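Local coordinates for protein alpha-galactosidase (Lactobacillus brevis, PDB 3MI6) that probably hydrolyses terminal, non-reducing alpha-D-galactose residues from alpha-D-galactosides, including galactose oligosaccharides, galactomannans and galactolipids, as a family 36 glycoside hydrolase, at residues A624-K627 with C628-L632; V92-A95 with N96-I100; F461-M464 with S465-I468. All blocks are in the same frame, centred on the assembly; numbering follows the deposited sequence.

Contact 1: residues A624-K627 with C628-L632; sequences AFYK and CYRQL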
# COMPACT_ATOMS: atom_id res chain seq x y z
N ALA D 624 -28.97 -13.04 -34.12
CA ALA D 624 -29.17 -14.50 -34.16
C ALA D 624 -28.32 -15.16 -33.08
O ALA D 624 -28.76 -16.09 -32.41
CB ALA D 624 -28.81 -15.04 -35.51
N PHE D 625 -27.11 -14.67 -32.92
CA PHE D 625 -26.23 -15.19 -31.89
C PHE D 625 -26.83 -14.93 -30.52
O PHE D 625 -26.90 -15.84 -29.68
CB PHE D 625 -24.85 -14.54 -31.98
CG PHE D 625 -23.91 -15.02 -30.91
CD1 PHE D 625 -23.44 -16.32 -30.92
CD2 PHE D 625 -23.50 -14.17 -29.91
CE1 PHE D 625 -22.58 -16.76 -29.95
CE2 PHE D 625 -22.62 -14.61 -28.93
CZ PHE D 625 -22.16 -15.90 -28.96
N TYR D 626 -27.25 -13.70 -30.28
CA TYR D 626 -27.76 -13.34 -28.97
C TYR D 626 -29.01 -14.13 -28.64
O TYR D 626 -29.17 -14.60 -27.50
CB TYR D 626 -28.06 -11.85 -28.90
CG TYR D 626 -28.56 -11.40 -27.54
CD1 TYR D 626 -27.68 -11.23 -26.48
CD2 TYR D 626 -29.91 -11.14 -27.33
CE1 TYR D 626 -28.14 -10.81 -25.23
CE2 TYR D 626 -30.38 -10.73 -26.09
CZ TYR D 626 -29.49 -10.56 -25.05
OH TYR D 626 -29.94 -10.14 -23.82
N LYS D 627 -29.90 -14.27 -29.63
CA LYS D 627 -31.14 -15.02 -29.45
C LYS D 627 -30.88 -16.49 -29.11
O LYS D 627 -31.52 -17.06 -28.22
CB LYS D 627 -32.02 -14.93 -30.70
CG LYS D 627 -32.67 -13.58 -30.98
CD LYS D 627 -33.52 -13.67 -32.25
CE LYS D 627 -34.34 -12.44 -32.48
NZ LYS D 627 -35.27 -12.59 -33.65
N CYS D 628 -29.93 -17.09 -29.82
CA CYS D 628 -29.52 -18.49 -29.63
C CYS D 628 -29.15 -18.71 -28.17
O CYS D 628 -29.45 -19.74 -27.60
CB CYS D 628 -28.33 -18.81 -30.56
SG CYS D 628 -27.77 -20.58 -30.79
N TYR D 629 -28.51 -17.72 -27.56
CA TYR D 629 -27.99 -17.91 -26.23
C TYR D 629 -28.60 -16.93 -25.25
O TYR D 629 -27.96 -16.52 -24.28
CB TYR D 629 -26.46 -17.76 -26.23
CG TYR D 629 -25.71 -18.86 -26.95
CD1 TYR D 629 -25.49 -20.09 -26.35
CD2 TYR D 629 -25.22 -18.67 -28.24
CE1 TYR D 629 -24.80 -21.10 -27.00
CE2 TYR D 629 -24.54 -19.68 -28.89
CZ TYR D 629 -24.33 -20.89 -28.26
OH TYR D 629 -23.66 -21.90 -28.91
N ARG D 630 -29.84 -16.54 -25.50
CA ARG D 630 -30.44 -15.49 -24.69
C ARG D 630 -30.60 -15.90 -23.23
O ARG D 630 -30.33 -15.11 -22.33
CB ARG D 630 -31.77 -15.02 -25.29
CG ARG D 630 -32.22 -13.63 -24.84
CD ARG D 630 -33.72 -13.59 -24.87
NE ARG D 630 -34.30 -12.86 -25.99
CZ ARG D 630 -34.81 -13.42 -27.08
NH1 ARG D 630 -34.78 -14.74 -27.23
NH2 ARG D 630 -35.33 -12.66 -28.04
N GLN D 631 -31.01 -17.15 -23.00
CA GLN D 631 -31.24 -17.65 -21.64
C GLN D 631 -29.94 -17.62 -20.82
O GLN D 631 -29.93 -17.29 -19.62
CB GLN D 631 -31.80 -19.07 -21.71
CG GLN D 631 -32.32 -19.63 -20.40
CD GLN D 631 -33.57 -18.93 -19.91
OE1 GLN D 631 -34.29 -18.32 -20.69
NE2 GLN D 631 -33.83 -19.00 -18.60
N LEU D 632 -28.85 -17.96 -21.49
CA LEU D 632 -27.53 -17.97 -20.88
C LEU D 632 -27.07 -16.54 -20.53
O LEU D 632 -26.67 -16.25 -19.41
CB LEU D 632 -26.56 -18.64 -21.85
CG LEU D 632 -25.13 -18.91 -21.38
CD1 LEU D 632 -25.14 -19.59 -20.02
CD2 LEU D 632 -24.36 -19.73 -22.40
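The joint between helix 613-628 and helix 630-635 is made where F625, Y626 and K627 meet C628, Y629 and R630, with Y629 leaving helical geometry and serving as N-cap of the second helix. The first helix is still regular at C628, whose N bonds A624 O at 3.0 Å. At Y629 the pattern frays: its N reaches F625 O at 3.3 Å and, weakly, Y626 O at 3.2 Å. R630 N then bonds K627 O, three residues back, weakly at 3.2 Å. On one side of the joint, F625 holds CG trans to its own N (chi1 179°), which carries the ring along the helix until CE1 lies 3.7 Å from Y629 CE2. The two rings meet obliquely, planes at 56° and centroids 5.4 Å apart. On another side, Y626 CE2 rests 3.7 Å from R630 CG, so the arginine's aliphatic stem carries the packing, while its guanidinium plane stands 72° from the phenol ring. K627 and R630 run alongside each other in the same direction; R630 forms salt bridges with E362 and E329, while K627 NZ bonds G360 O and pairs with E362 only at long, weak range. Y626 OH is gripped by G600 O, L602 N and Q634 NE2, holding the phenol end against the start of barrel strand 601-604 and against helix 630-635. F625 and Y629 turn instead to the C-terminal domain, lying against I665 of strand 663-670 and L731 and V733 of strand 728-736.

Contact 2: residues V92-A95 with N96-I100; sequences VTQA and NGSRI
Backbone bonds between Q94 and residues G97 and S98 close this reversal: Q94 N donates to S98 O at 3.0 Å, almost straight onto the carbonyl oxygen, and G97 N reaches Q94 O at 3.3 Å from above the carbonyl plane. Two CA-H...O contacts flank them, R99 CA to V92 O and T93 CA to S98 O (3.5 Å). Farther from the turn, water takes over: one molecule links V92 N with R99 O, another V92 O with I100 O. Among side chains, N96 CG sits between its own N and carbonyl carbon (chi1 72°), which lets OD1 accept S98 N at 2.9 Å in an Asx turn. The Q94 and N96 side chains lie side by side, their amide planes 26° apart. With an alanine here in place of Q94, the amide beside S98 and N96 would be gone, and K437 of the second subunit would probably lose a weak hydrogen-bond partner. Charge enters at R99, whose NE pairs with E280 of that subunit; T93 OG1 bonds N177. A type I turn from Q94 to G97, with G97 at positive phi as a G1 beta bulge, follows strand 90-93 of the N-terminal domain at a subunit interface.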
# COMPACT_ATOMS: atom_id res chain seq x y z
N VAL D 92 -36.95 10.10 18.21
CA VAL D 92 -38.33 10.59 18.32
C VAL D 92 -38.45 11.82 19.23
O VAL D 92 -38.04 11.79 20.38
CB VAL D 92 -39.28 9.53 18.92
CG1 VAL D 92 -40.73 9.88 18.59
CG2 VAL D 92 -38.93 8.15 18.43
N THR D 93 -39.05 12.88 18.70
CA THR D 93 -39.27 14.12 19.44
C THR D 93 -40.69 14.15 19.99
O THR D 93 -41.66 13.91 19.25
CB THR D 93 -39.07 15.37 18.53
OG1 THR D 93 -37.84 15.27 17.81
CG2 THR D 93 -39.07 16.66 19.35
N GLN D 94 -40.82 14.48 21.27
CA GLN D 94 -42.14 14.62 21.87
C GLN D 94 -42.73 16.01 21.68
O GLN D 94 -42.10 16.88 21.08
CB GLN D 94 -42.09 14.29 23.36
CG GLN D 94 -41.64 12.87 23.66
CD GLN D 94 -41.31 12.67 25.13
OE1 GLN D 94 -42.07 13.09 26.00
NE2 GLN D 94 -40.16 12.05 25.41
N ALA D 95 -43.95 16.19 22.18
CA ALA D 95 -44.61 17.50 22.17
C ALA D 95 -43.79 18.51 22.97
O ALA D 95 -43.83 19.70 22.70
CB ALA D 95 -46.01 17.39 22.71
N ASN D 96 -43.03 18.01 23.94
CA ASN D 96 -42.28 18.87 24.86
C ASN D 96 -40.85 19.15 24.44
O ASN D 96 -40.16 19.94 25.08
CB ASN D 96 -42.29 18.30 26.28
CG ASN D 96 -41.41 17.06 26.43
OD1 ASN D 96 -41.00 16.44 25.44
ND2 ASN D 96 -41.13 16.68 27.67
N GLY D 97 -40.39 18.47 23.40
CA GLY D 97 -39.06 18.72 22.88
C GLY D 97 -38.03 17.66 23.24
O GLY D 97 -36.97 17.58 22.62
N SER D 98 -38.34 16.86 24.25
CA SER D 98 -37.49 15.75 24.67
C SER D 98 -37.31 14.73 23.54
O SER D 98 -38.25 14.41 22.80
CB SER D 98 -38.11 15.08 25.90
OG SER D 98 -37.44 13.90 26.27
N ARG D 99 -36.09 14.21 23.41
CA ARG D 99 -35.77 13.29 22.35
C ARG D 99 -35.34 11.93 22.92
O ARG D 99 -34.82 11.06 22.19
CB ARG D 99 -34.67 13.88 21.46
CG ARG D 99 -35.09 15.16 20.72
CD ARG D 99 -33.91 15.80 20.01
NE ARG D 99 -32.78 15.98 20.93
CZ ARG D 99 -32.70 16.96 21.82
NH1 ARG D 99 -33.68 17.85 21.91
NH2 ARG D 99 -31.65 17.06 22.63
N ILE D 100 -35.55 11.75 24.22
CA ILE D 100 -35.21 10.49 24.87
C ILE D 100 -36.23 9.42 24.54
O ILE D 100 -37.43 9.68 24.45
CB ILE D 100 -35.10 10.66 26.37
CG1 ILE D 100 -34.15 11.81 26.70
CG2 ILE D 100 -34.60 9.39 27.00
CD1 ILE D 100 -32.93 11.86 25.82
O HOH W 1 -35.21 9.27 20.36
O HOH W 2 -39.41 9.58 22.05

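Contact 3: residues F461-M464 with S465-I468; sequences FKLM and SQMI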
# COMPACT_ATOMS: atom_id res chain seq x y z
N PHE D 461 -52.02 8.49 -14.06
CA PHE D 461 -52.52 7.15 -14.30
C PHE D 461 -53.53 7.15 -15.44
O PHE D 461 -53.47 6.30 -16.32
CB PHE D 461 -53.15 6.54 -13.06
CG PHE D 461 -53.88 5.26 -13.35
CD1 PHE D 461 -53.23 4.04 -13.33
CD2 PHE D 461 -55.22 5.29 -13.69
CE1 PHE D 461 -53.90 2.87 -13.60
CE2 PHE D 461 -55.90 4.13 -13.97
CZ PHE D 461 -55.24 2.92 -13.93
N LYS D 462 -54.47 8.09 -15.41
CA LYS D 462 -55.48 8.15 -16.45
C LYS D 462 -54.87 8.39 -17.83
O LYS D 462 -55.23 7.72 -18.79
CB LYS D 462 -56.54 9.21 -16.14
CG LYS D 462 -57.47 9.48 -17.32
CD LYS D 462 -58.56 10.49 -17.00
CE LYS D 462 -59.21 11.00 -18.29
NZ LYS D 462 -60.03 12.22 -18.05
N LEU D 463 -53.94 9.34 -17.92
CA LEU D 463 -53.28 9.68 -19.18
C LEU D 463 -52.44 8.55 -19.78
O LEU D 463 -52.39 8.36 -21.01
CB LEU D 463 -52.42 10.93 -19.02
CG LEU D 463 -53.04 12.09 -19.78
CD1 LEU D 463 -52.22 13.37 -19.66
CD2 LEU D 463 -53.19 11.68 -21.23
N MSE D 464 -51.77 7.78 -18.92
CA MSE D 464 -50.91 6.71 -19.40
C MSE D 464 -51.68 5.46 -19.81
O MSE D 464 -51.37 4.85 -20.84
CB MSE D 464 -49.83 6.40 -18.37
CG MSE D 464 -48.79 7.47 -18.30
SE MSE D 464 -47.29 7.02 -17.14
CE MSE D 464 -47.42 8.51 -15.93
N SER D 465 -52.67 5.08 -19.01
CA SER D 465 -53.51 3.92 -19.33
C SER D 465 -54.29 4.18 -20.61
O SER D 465 -54.51 3.27 -21.40
CB SER D 465 -54.44 3.57 -18.17
OG SER D 465 -55.06 4.73 -17.67
N GLN D 466 -54.69 5.42 -20.83
CA GLN D 466 -55.38 5.76 -22.06
C GLN D 466 -54.48 5.49 -23.26
O GLN D 466 -54.95 5.16 -24.34
CB GLN D 466 -55.85 7.21 -22.06
CG GLN D 466 -56.99 7.47 -21.11
CD GLN D 466 -57.56 8.87 -21.23
OE1 GLN D 466 -56.96 9.75 -21.86
NE2 GLN D 466 -58.72 9.09 -20.63
N MSE D 467 -53.17 5.64 -23.04
CA MSE D 467 -52.19 5.46 -24.10
C MSE D 467 -51.81 3.99 -24.30
O MSE D 467 -51.52 3.56 -25.43
CB MSE D 467 -50.95 6.30 -23.81
CG MSE D 467 -50.03 6.47 -25.01
SE MSE D 467 -50.83 7.46 -26.50
CE MSE D 467 -51.58 8.95 -25.48
N ILE D 468 -51.82 3.23 -23.21
CA ILE D 468 -51.56 1.80 -23.24
C ILE D 468 -52.70 1.07 -23.92
O ILE D 468 -52.47 0.14 -24.69
CB ILE D 468 -51.39 1.23 -21.83
CG1 ILE D 468 -50.11 1.76 -21.19
CG2 ILE D 468 -51.37 -0.27 -21.87
CD1 ILE D 468 -50.03 1.46 -19.70
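S465 places OG between its own N and carbonyl carbon (chi1 47°), which turns the hydroxyl back along helix 454-471 to F461 O, while F461 keeps CG opposite its N (chi1 170°) and brings its ring under the same hydroxyl. The helix belongs to the (beta/alpha)8 barrel of the catalytic domain and makes the return crossing from strand 408-413 to the parallel strand 475-478. F461 O therefore takes two donors from one residue: S465 OG at 2.6 Å and S465 N at 3.1 Å, arriving from opposite faces of the carbonyl plane, the backbone bond nearly straight at 167°. This double grip, a serine hydroxyl folded onto the carbonyl of the preceding turn, satisfies a buried OG within the helix itself. OG also stands 3.8 Å above the plane of the F461 ring, displaced toward its rim, and R514 makes a cation-pi contact with that ring. One residue on, Q466 N bonds K462 O at 3.1 Å, and the extended K462 and Q466 side chains cross at a slant on the exposed side, with Q466 NE2 near K462 CG. The inward side is apolar: M464, modelled as selenomethionine, packs on F413, L511 and L515, and M467, likewise selenomethionine, on L411 and F413. The M464 side chain comes within about 5 Å of that of W478, a predicted substrate-binding residue, consistent with this face of the helix lying behind the predicted substrate site. I468 N donates to M464 O at 2.9 Å, in the carbonyl plane, and I468 CG1 lies 3.4 Å from M464 O.

Overall arrangement
All three contacts are local and lie well apart, with nearest atoms about 21 Å or more from one another. Contacts 1 and 3 share the barrel domain but hold different elements: contact 3 is an unbroken helix, partly buried, its inner side apolar and its hydroxyl satisfied internally, whereas contact 1 is a surface junction of two helices, mixing aromatic packing toward the C-terminal domain with charges answered by nearby glutamates. Contact 2, in the N-terminal domain and on the opposite side of the chain's centre from contact 1, is partly buried and relies on backbone bonds, waters and an Asx turn. Alone of the three it touches another subunit, where its salt bridge from R99 ends.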